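Local coordinates for protein-glutamine gamma-glutamyltransferase 2 (Pagrus major, PDB 1G0D) that probably cross-links proteins in a calcium-dependent way, joining peptide-bound glutamine to the amine of a lysine or to small amines and releasing ammonia, at residues A[235-240]-A[322-327]; A[509-514]-A[520-525]. All coordinates share one frame; numbering follows the deposited sequence.

Interaction 1: residues A[235-240]-A[322-327]; sequences RWEEPY and RQRSDS
Glu237 and Arg324 meet across a gap their backbones never close: both lie in irregular loop, and even their CA atoms, the nearest pair between 235-240 and 322-327, are 11.8 Å apart. Two long side chains span that distance from opposite directions, a glutamate and an arginine, whose opposite charges and matching pairs of O and N-H suit them to meet at their ends. The guanidinium of Arg324 grips the carboxylate end-on, NH1 reaching Glu237 OE2 at 2.6 Å and NH2 reaching Glu237 OE1 at 3.0 Å. Both oxygens lie close to the guanidinium plane, but the carboxylate is turned 45° against it, so the fork is twisted: OE1 is met on its syn side, OE2 from above the carboxylate plane. Beyond CG the glutamate chain runs extended (chi2 -160°), which carries its charge out to the arginine. This doubly bonded salt bridge ties the loop after strand 232-234 to the loop before strand 329-339, the strand that carries the active-site His332, and the Glu237 side chain lies about 9 Å from that of Tyr515, a residue important for catalysis. Glu237 OE2 also receives Arg520, while Arg324 NE bonds to the carbonyl of Arg519, so both partners have a further tie. Arg235 clasps its own loop side-on: Pro239 O lies in the guanidinium plane and takes both NE and NH1, the latter at 2.7 Å and nearly in line with the C=O.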
ATOM      1  N   ARG A 235      -5.818   2.523 -14.008  1.00 15.53           N
ATOM      2  CA  ARG A 235      -6.643   3.447 -14.775  1.00 15.11           C
ATOM      3  C   ARG A 235      -6.593   4.731 -13.960  1.00 19.36           C
ATOM      4  O   ARG A 235      -7.183   4.816 -12.880  1.00 19.43           O
ATOM      5  CB  ARG A 235      -8.081   2.989 -14.856  1.00 19.43           C
ATOM      6  CG  ARG A 235      -8.968   3.923 -15.684  1.00 21.09           C
ATOM      7  CD  ARG A 235      -8.915   3.470 -17.129  1.00 23.30           C
ATOM      8  NE  ARG A 235     -10.221   3.512 -17.758  1.00 26.95           N
ATOM      9  CZ  ARG A 235     -10.575   2.742 -18.782  1.00 24.47           C
ATOM     10  NH1 ARG A 235     -11.786   2.853 -19.291  1.00 24.06           N
ATOM     11  NH2 ARG A 235      -9.723   1.862 -19.299  1.00 22.47           N
ATOM     12  N   TRP A 236      -5.890   5.729 -14.488  1.00 19.66           N
ATOM     13  CA  TRP A 236      -5.708   6.975 -13.797  1.00 19.20           C
ATOM     14  C   TRP A 236      -6.817   7.975 -13.933  1.00 21.54           C
ATOM     15  O   TRP A 236      -6.814   8.987 -13.227  1.00 22.69           O
ATOM     16  CB  TRP A 236      -4.342   7.544 -14.179  1.00 21.57           C
ATOM     17  CG  TRP A 236      -3.277   6.486 -13.867  1.00 21.26           C
ATOM     18  CD1 TRP A 236      -2.787   5.562 -14.733  1.00 26.27           C
ATOM     19  CD2 TRP A 236      -2.762   6.113 -12.558  1.00 23.39           C
ATOM     20  NE1 TRP A 236      -2.014   4.624 -14.055  1.00 29.24           N
ATOM     21  CE2 TRP A 236      -1.989   4.942 -12.729  1.00 22.54           C
ATOM     22  CE3 TRP A 236      -2.890   6.652 -11.272  1.00 22.54           C
ATOM     23  CZ2 TRP A 236      -1.350   4.308 -11.671  1.00 22.55           C
ATOM     24  CZ3 TRP A 236      -2.245   6.015 -10.218  1.00 23.11           C
ATOM     25  CH2 TRP A 236      -1.487   4.855 -10.431  1.00 23.02           C
ATOM     26  N   GLU A 237      -7.777   7.698 -14.822  1.00 24.38           N
ATOM     27  CA  GLU A 237      -8.930   8.585 -14.954  1.00 22.94           C
ATOM     28  C   GLU A 237     -10.272   7.937 -15.197  1.00 24.59           C
ATOM     29  O   GLU A 237     -10.430   6.941 -15.921  1.00 20.84           O
ATOM     30  CB  GLU A 237      -8.710   9.719 -15.968  1.00 26.51           C
ATOM     31  CG  GLU A 237      -9.090  11.093 -15.383  1.00 21.58           C
ATOM     32  CD  GLU A 237      -9.341  12.131 -16.427  1.00 20.09           C
ATOM     33  OE1 GLU A 237      -8.978  11.881 -17.591  1.00 26.10           O
ATOM     34  OE2 GLU A 237      -9.897  13.193 -16.087  1.00 19.60           O
ATOM     35  N   GLU A 238     -11.214   8.619 -14.543  1.00 30.86           N
ATOM     36  CA  GLU A 238     -12.630   8.351 -14.368  1.00 32.78           C
ATOM     37  C   GLU A 238     -13.516   7.429 -15.193  1.00 36.81           C
ATOM     38  O   GLU A 238     -14.226   6.623 -14.592  1.00 47.67           O
ATOM     39  CB  GLU A 238     -13.309   9.676 -14.094  1.00 29.01           C
ATOM     40  CG  GLU A 238     -14.711   9.693 -14.381  1.00 31.17           C
ATOM     41  CD  GLU A 238     -14.942  10.401 -15.655  1.00 34.55           C
ATOM     42  OE1 GLU A 238     -15.577   9.756 -16.508  1.00 35.38           O
ATOM     43  OE2 GLU A 238     -14.485  11.576 -15.801  1.00 32.12           O
ATOM     44  N   PRO A 239     -13.572   7.529 -16.526  1.00 33.27           N
ATOM     45  CA  PRO A 239     -14.501   6.479 -17.042  1.00 30.22           C
ATOM     46  C   PRO A 239     -13.882   5.063 -16.842  1.00 27.41           C
ATOM     47  O   PRO A 239     -13.103   4.588 -17.664  1.00 26.70           O
ATOM     48  CB  PRO A 239     -14.682   6.831 -18.510  1.00 27.90           C
ATOM     49  CG  PRO A 239     -13.486   7.688 -18.831  1.00 32.72           C
ATOM     50  CD  PRO A 239     -13.033   8.399 -17.568  1.00 29.89           C
ATOM     51  N   TYR A 240     -14.220   4.412 -15.731  1.00 24.51           N
ATOM     52  CA  TYR A 240     -13.658   3.103 -15.403  1.00 25.60           C
ATOM     53  C   TYR A 240     -14.571   2.074 -15.985  1.00 32.20           C
ATOM     54  O   TYR A 240     -15.002   1.135 -15.310  1.00 32.27           O
ATOM     55  CB  TYR A 240     -13.598   2.938 -13.889  1.00 18.23           C
ATOM     56  CG  TYR A 240     -12.796   4.016 -13.209  1.00 14.48           C
ATOM     57  CD1 TYR A 240     -11.402   4.063 -13.319  1.00 15.64           C
ATOM     58  CD2 TYR A 240     -13.427   5.025 -12.511  1.00 10.88           C
ATOM     59  CE1 TYR A 240     -10.674   5.100 -12.751  1.00 12.20           C
ATOM     60  CE2 TYR A 240     -12.712   6.060 -11.942  1.00 13.41           C
ATOM     61  CZ  TYR A 240     -11.347   6.094 -12.065  1.00 14.73           C
ATOM     62  OH  TYR A 240     -10.670   7.146 -11.497  1.00 20.89           O
ATOM     63  N   ARG A 322      -2.697  21.437 -24.473  1.00 24.63           N
ATOM     64  CA  ARG A 322      -2.957  20.027 -24.576  1.00 25.85           C
ATOM     65  C   ARG A 322      -2.536  19.319 -23.316  1.00 28.14           C
ATOM     66  O   ARG A 322      -3.237  18.431 -22.857  1.00 27.47           O
ATOM     67  CB  ARG A 322      -2.212  19.455 -25.791  1.00 25.38           C
ATOM     68  CG  ARG A 322      -2.530  20.210 -27.066  1.00 20.89           C
ATOM     69  CD  ARG A 322      -1.675  19.755 -28.208  1.00 22.83           C
ATOM     70  NE  ARG A 322      -0.253  19.964 -27.969  1.00 19.45           N
ATOM     71  CZ  ARG A 322       0.683  19.553 -28.811  1.00 15.92           C
ATOM     72  NH1 ARG A 322       0.333  18.923 -29.921  1.00 10.91           N
ATOM     73  NH2 ARG A 322       1.960  19.778 -28.555  1.00 15.25           N
ATOM     74  N   GLN A 323      -1.403  19.720 -22.750  1.00 29.26           N
ATOM     75  CA  GLN A 323      -0.905  19.052 -21.562  1.00 31.02           C
ATOM     76  C   GLN A 323      -1.816  19.314 -20.386  1.00 28.00           C
ATOM     77  O   GLN A 323      -2.029  20.457 -19.999  1.00 28.46           O
ATOM     78  CB  GLN A 323       0.558  19.458 -21.278  1.00 36.04           C
ATOM     79  CG  GLN A 323       1.615  18.443 -21.903  1.00 41.84           C
ATOM     80  CD  GLN A 323       2.763  19.087 -22.762  1.00 50.29           C
ATOM     81  OE1 GLN A 323       3.502  19.981 -22.301  1.00 54.69           O
ATOM     82  NE2 GLN A 323       2.920  18.609 -23.996  1.00 48.04           N
ATOM     83  N   ARG A 324      -2.349  18.217 -19.841  1.00 26.74           N
ATOM     84  CA  ARG A 324      -3.294  18.220 -18.724  1.00 23.16           C
ATOM     85  C   ARG A 324      -2.725  18.073 -17.344  1.00 21.39           C
ATOM     86  O   ARG A 324      -3.375  18.453 -16.393  1.00 22.85           O
ATOM     87  CB  ARG A 324      -4.325  17.111 -18.901  1.00 22.58           C
ATOM     88  CG  ARG A 324      -5.380  17.423 -19.916  1.00 25.38           C
ATOM     89  CD  ARG A 324      -6.383  16.309 -20.045  1.00 28.30           C
ATOM     90  NE  ARG A 324      -7.247  16.210 -18.874  1.00 28.89           N
ATOM     91  CZ  ARG A 324      -7.852  15.088 -18.502  1.00 26.51           C
ATOM     92  NH1 ARG A 324      -8.631  15.065 -17.419  1.00 24.23           N
ATOM     93  NH2 ARG A 324      -7.689  13.995 -19.230  1.00 20.45           N
ATOM     94  N   SER A 325      -1.529  17.519 -17.215  1.00 23.44           N
ATOM     95  CA  SER A 325      -0.928  17.326 -15.890  1.00 23.58           C
ATOM     96  C   SER A 325      -0.395  18.591 -15.286  1.00 22.34           C
ATOM     97  O   SER A 325       0.315  19.337 -15.936  1.00 20.59           O
ATOM     98  CB  SER A 325       0.205  16.326 -15.945  1.00 24.15           C
ATOM     99  OG  SER A 325      -0.287  15.078 -16.382  1.00 33.13           O
ATOM    100  N   ASP A 326      -0.731  18.793 -14.017  1.00 21.65           N
ATOM    101  CA  ASP A 326      -0.336  19.973 -13.257  1.00 22.53           C
ATOM    102  C   ASP A 326       0.653  19.666 -12.096  1.00 21.53           C
ATOM    103  O   ASP A 326       0.311  19.677 -10.902  1.00 18.71           O
ATOM    104  CB  ASP A 326      -1.607  20.623 -12.726  1.00 23.07           C
ATOM    105  CG  ASP A 326      -1.428  22.068 -12.380  1.00 25.81           C
ATOM    106  OD1 ASP A 326      -0.368  22.659 -12.695  1.00 27.20           O
ATOM    107  OD2 ASP A 326      -2.381  22.615 -11.786  1.00 30.22           O
ATOM    108  N   SER A 327       1.890  19.369 -12.471  1.00 22.06           N
ATOM    109  CA  SER A 327       2.925  19.088 -11.501  1.00 20.62           C
ATOM    110  C   SER A 327       2.637  17.969 -10.498  1.00 21.08           C
ATOM    111  O   SER A 327       1.895  17.002 -10.773  1.00 20.82           O
ATOM    112  CB  SER A 327       3.264  20.360 -10.737  1.00 18.78           C
ATOM    113  OG  SER A 327       4.659  20.507 -10.655  1.00 24.17           O
TER

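Interaction 2: residues A[509-514]-A[520-525]; sequences LAMAVT and RGECQR
Residues 509-514 and 520-525 form an irregular antiparallel pairing at the end of a beta hairpin, where strand 502-513 turns back toward strand 525-532. Leu509 and Arg525 make a non-hydrogen-bonded pair, their CA atoms 4.0 Å apart. Next to it, Ala510 N donates to Gln524 O at 2.7 Å, nearly along the C=O axis. Farther on the bonds leave the carbonyl planes: Ala512 N meets Gly521 O at 2.8 Å from above the plane, and Arg520 N meets Ala512 O at 3.1 Å in the same manner. An inverse gamma turn centred on Glu522 breaks the regular pairing between these bonds. Small residues sit close against their neighbours here, Ala512 CB lying 4.1 Å from Arg520 CB. Leu509 and Arg525 run alongside one another in the same direction; Leu509 CD2 rests over one guanidinium face of Arg525, near its rim, 3.7 Å from NH1. The first torsion of Arg525 (chi1 177°) swings CG away from the backbone N and sends the chain alongside the leucine, and its charged end goes on to Glu317 and the carbonyl of Arg315. At the other end Thr514 CG2 packs against Arg520 CD at 3.7 Å, the two chains crossing at about a right angle, while Arg520 carries its charge to Glu237 and Glu238. Strand 558-566 binds Leu509, Met511 and Val513 through its backbone, and Met542 and Leu544 of strand 536-544 pack on Ala510 and Gln524.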
ATOM      1  N   LEU A 509      -7.866  31.512  -9.742  1.00 31.66           N
ATOM      2  CA  LEU A 509      -8.576  30.538 -10.570  1.00 30.39           C
ATOM      3  C   LEU A 509      -8.972  29.372  -9.715  1.00 28.01           C
ATOM      4  O   LEU A 509      -8.324  29.059  -8.737  1.00 29.83           O
ATOM      5  CB  LEU A 509      -7.713  29.939 -11.672  1.00 34.24           C
ATOM      6  CG  LEU A 509      -6.600  30.552 -12.511  1.00 40.18           C
ATOM      7  CD1 LEU A 509      -5.418  31.031 -11.661  1.00 41.31           C
ATOM      8  CD2 LEU A 509      -6.161  29.438 -13.492  1.00 41.97           C
ATOM      9  N   ALA A 510     -10.014  28.682 -10.119  1.00 24.59           N
ATOM     10  CA  ALA A 510     -10.456  27.527  -9.388  1.00 22.25           C
ATOM     11  C   ALA A 510     -10.825  26.523 -10.475  1.00 24.97           C
ATOM     12  O   ALA A 510     -11.732  26.771 -11.277  1.00 27.69           O
ATOM     13  CB  ALA A 510     -11.638  27.892  -8.550  1.00 20.72           C
ATOM     14  N   MET A 511     -10.100  25.407 -10.520  1.00 24.95           N
ATOM     15  CA  MET A 511     -10.335  24.380 -11.531  1.00 22.69           C
ATOM     16  C   MET A 511     -10.427  23.045 -10.845  1.00 20.43           C
ATOM     17  O   MET A 511      -9.778  22.848  -9.835  1.00 21.94           O
ATOM     18  CB  MET A 511      -9.164  24.326 -12.491  1.00 23.21           C
ATOM     19  CG  MET A 511      -8.024  23.507 -11.942  1.00 25.63           C
ATOM     20  SD  MET A 511      -6.404  24.072 -12.490  1.00 33.94           S
ATOM     21  CE  MET A 511      -6.623  25.843 -12.165  1.00 35.21           C
ATOM     22  N   ALA A 512     -11.218  22.128 -11.394  1.00 18.50           N
ATOM     23  CA  ALA A 512     -11.338  20.797 -10.808  1.00 19.15           C
ATOM     24  C   ALA A 512     -10.034  20.057 -11.123  1.00 21.55           C
ATOM     25  O   ALA A 512      -9.332  20.395 -12.089  1.00 22.33           O
ATOM     26  CB  ALA A 512     -12.518  20.062 -11.393  1.00 18.11           C
ATOM     27  N   VAL A 513      -9.711  19.051 -10.315  1.00 21.21           N
ATOM     28  CA  VAL A 513      -8.459  18.300 -10.467  1.00 17.66           C
ATOM     29  C   VAL A 513      -8.608  16.827 -10.008  1.00 17.06           C
ATOM     30  O   VAL A 513      -9.642  16.439  -9.409  1.00 17.44           O
ATOM     31  CB  VAL A 513      -7.392  19.010  -9.614  1.00 17.21           C
ATOM     32  CG1 VAL A 513      -7.017  18.160  -8.450  1.00 20.13           C
ATOM     33  CG2 VAL A 513      -6.195  19.392 -10.436  1.00 21.51           C
ATOM     34  N   THR A 514      -7.607  16.002 -10.320  1.00 15.55           N
ATOM     35  CA  THR A 514      -7.612  14.600  -9.869  1.00 15.45           C
ATOM     36  C   THR A 514      -6.441  14.495  -8.910  1.00 16.96           C
ATOM     37  O   THR A 514      -5.526  15.337  -8.954  1.00 18.11           O
ATOM     38  CB  THR A 514      -7.377  13.561 -10.984  1.00 12.87           C
ATOM     39  OG1 THR A 514      -6.053  13.696 -11.504  1.00 16.43           O
ATOM     40  CG2 THR A 514      -8.380  13.720 -12.082  1.00 16.74           C
ATOM     41  N   ARG A 520      -8.868  19.126 -14.928  1.00 23.03           N
ATOM     42  CA  ARG A 520     -10.162  18.779 -15.494  1.00 25.99           C
ATOM     43  C   ARG A 520     -11.002  19.964 -15.923  1.00 35.77           C
ATOM     44  O   ARG A 520     -10.853  20.462 -17.046  1.00 42.71           O
ATOM     45  CB  ARG A 520     -10.936  17.922 -14.511  1.00 19.17           C
ATOM     46  CG  ARG A 520     -10.607  16.449 -14.703  1.00 21.53           C
ATOM     47  CD  ARG A 520     -11.144  15.572 -13.622  1.00 17.15           C
ATOM     48  NE  ARG A 520     -12.574  15.383 -13.725  1.00 12.84           N
ATOM     49  CZ  ARG A 520     -13.125  14.438 -14.473  1.00 15.94           C
ATOM     50  NH1 ARG A 520     -14.444  14.311 -14.528  1.00 15.48           N
ATOM     51  NH2 ARG A 520     -12.349  13.629 -15.179  1.00 15.67           N
ATOM     52  N   GLY A 521     -11.883  20.434 -15.053  1.00 41.52           N
ATOM     53  CA  GLY A 521     -12.704  21.576 -15.430  1.00 51.10           C
ATOM     54  C   GLY A 521     -12.461  22.923 -14.735  1.00 56.17           C
ATOM     55  O   GLY A 521     -12.714  23.065 -13.528  1.00 57.00           O
ATOM     56  N   GLU A 522     -11.995  23.918 -15.502  1.00 57.99           N
ATOM     57  CA  GLU A 522     -11.735  25.261 -14.975  1.00 58.82           C
ATOM     58  C   GLU A 522     -13.070  25.916 -14.592  1.00 59.32           C
ATOM     59  O   GLU A 522     -13.628  26.694 -15.370  1.00 61.51           O
ATOM     60  CB  GLU A 522     -11.003  26.098 -16.038  1.00 57.63           C
ATOM     61  CG  GLU A 522     -11.092  27.616 -15.871  1.00 59.93           C
ATOM     62  CD  GLU A 522     -10.152  28.167 -14.811  1.00 62.70           C
ATOM     63  OE1 GLU A 522      -8.908  27.990 -14.922  1.00 62.03           O
ATOM     64  OE2 GLU A 522     -10.672  28.794 -13.859  1.00 66.14           O
ATOM     65  N   CYS A 523     -13.580  25.613 -13.396  1.00 59.75           N
ATOM     66  CA  CYS A 523     -14.866  26.171 -12.985  1.00 59.43           C
ATOM     67  C   CYS A 523     -14.902  27.617 -12.466  1.00 60.63           C
ATOM     68  O   CYS A 523     -15.737  27.935 -11.609  1.00 63.20           O
ATOM     69  CB  CYS A 523     -15.575  25.253 -11.980  1.00 57.15           C
ATOM     70  SG  CYS A 523     -14.524  24.516 -10.776  1.00 52.49           S
ATOM     71  N   GLN A 524     -13.986  28.458 -12.973  1.00 57.13           N
ATOM     72  CA  GLN A 524     -13.923  29.897 -12.692  1.00 51.81           C
ATOM     73  C   GLN A 524     -12.609  30.543 -12.349  1.00 50.68           C
ATOM     74  O   GLN A 524     -11.841  30.052 -11.546  1.00 51.83           O
ATOM     75  CB  GLN A 524     -14.965  30.322 -11.665  1.00 50.40           C
ATOM     76  CG  GLN A 524     -14.516  30.415 -10.253  1.00 51.94           C
ATOM     77  CD  GLN A 524     -15.691  30.726  -9.357  1.00 54.24           C
ATOM     78  OE1 GLN A 524     -15.709  31.759  -8.684  1.00 58.31           O
ATOM     79  NE2 GLN A 524     -16.698  29.841  -9.353  1.00 53.39           N
ATOM     80  N   ARG A 525     -12.403  31.696 -12.971  1.00 51.40           N
ATOM     81  CA  ARG A 525     -11.200  32.512 -12.844  1.00 49.72           C
ATOM     82  C   ARG A 525     -11.611  33.961 -12.490  1.00 50.35           C
ATOM     83  O   ARG A 525     -12.797  34.300 -12.543  1.00 53.01           O
ATOM     84  CB  ARG A 525     -10.474  32.442 -14.177  1.00 47.92           C
ATOM     85  CG  ARG A 525      -9.250  33.262 -14.298  1.00 48.21           C
ATOM     86  CD  ARG A 525      -8.894  33.343 -15.760  1.00 45.10           C
ATOM     87  NE  ARG A 525      -8.318  32.100 -16.242  1.00 40.04           N
ATOM     88  CZ  ARG A 525      -7.027  31.941 -16.487  1.00 39.26           C
ATOM     89  NH1 ARG A 525      -6.588  30.772 -16.926  1.00 40.84           N
ATOM     90  NH2 ARG A 525      -6.177  32.951 -16.292  1.00 36.56           N
TER

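In the fold
Interaction 1 closes along the chain before interaction 2 opens, yet their centres are only 13 Å apart and they touch directly. Arg520 joins them: its NH2 lies 2.7 Å from Glu237 OE2 and its NH1 3.0 Å from Glu238 OE2, both salt bridges, while its CG packs against Arg324 NH1. Glu237 is thus shared by two arginines, one from each contact. The hairpin of interaction 2 belongs to the mixed sheet that also holds strands 307-312 and 397-403; interaction 1 lies in loops outside it. The linked contacts lie beside Tyr515, a residue important for catalytic activity that falls between 509-514 and 520-525 in sequence, consistent with a tie between the hairpin and the loops of the catalytic region.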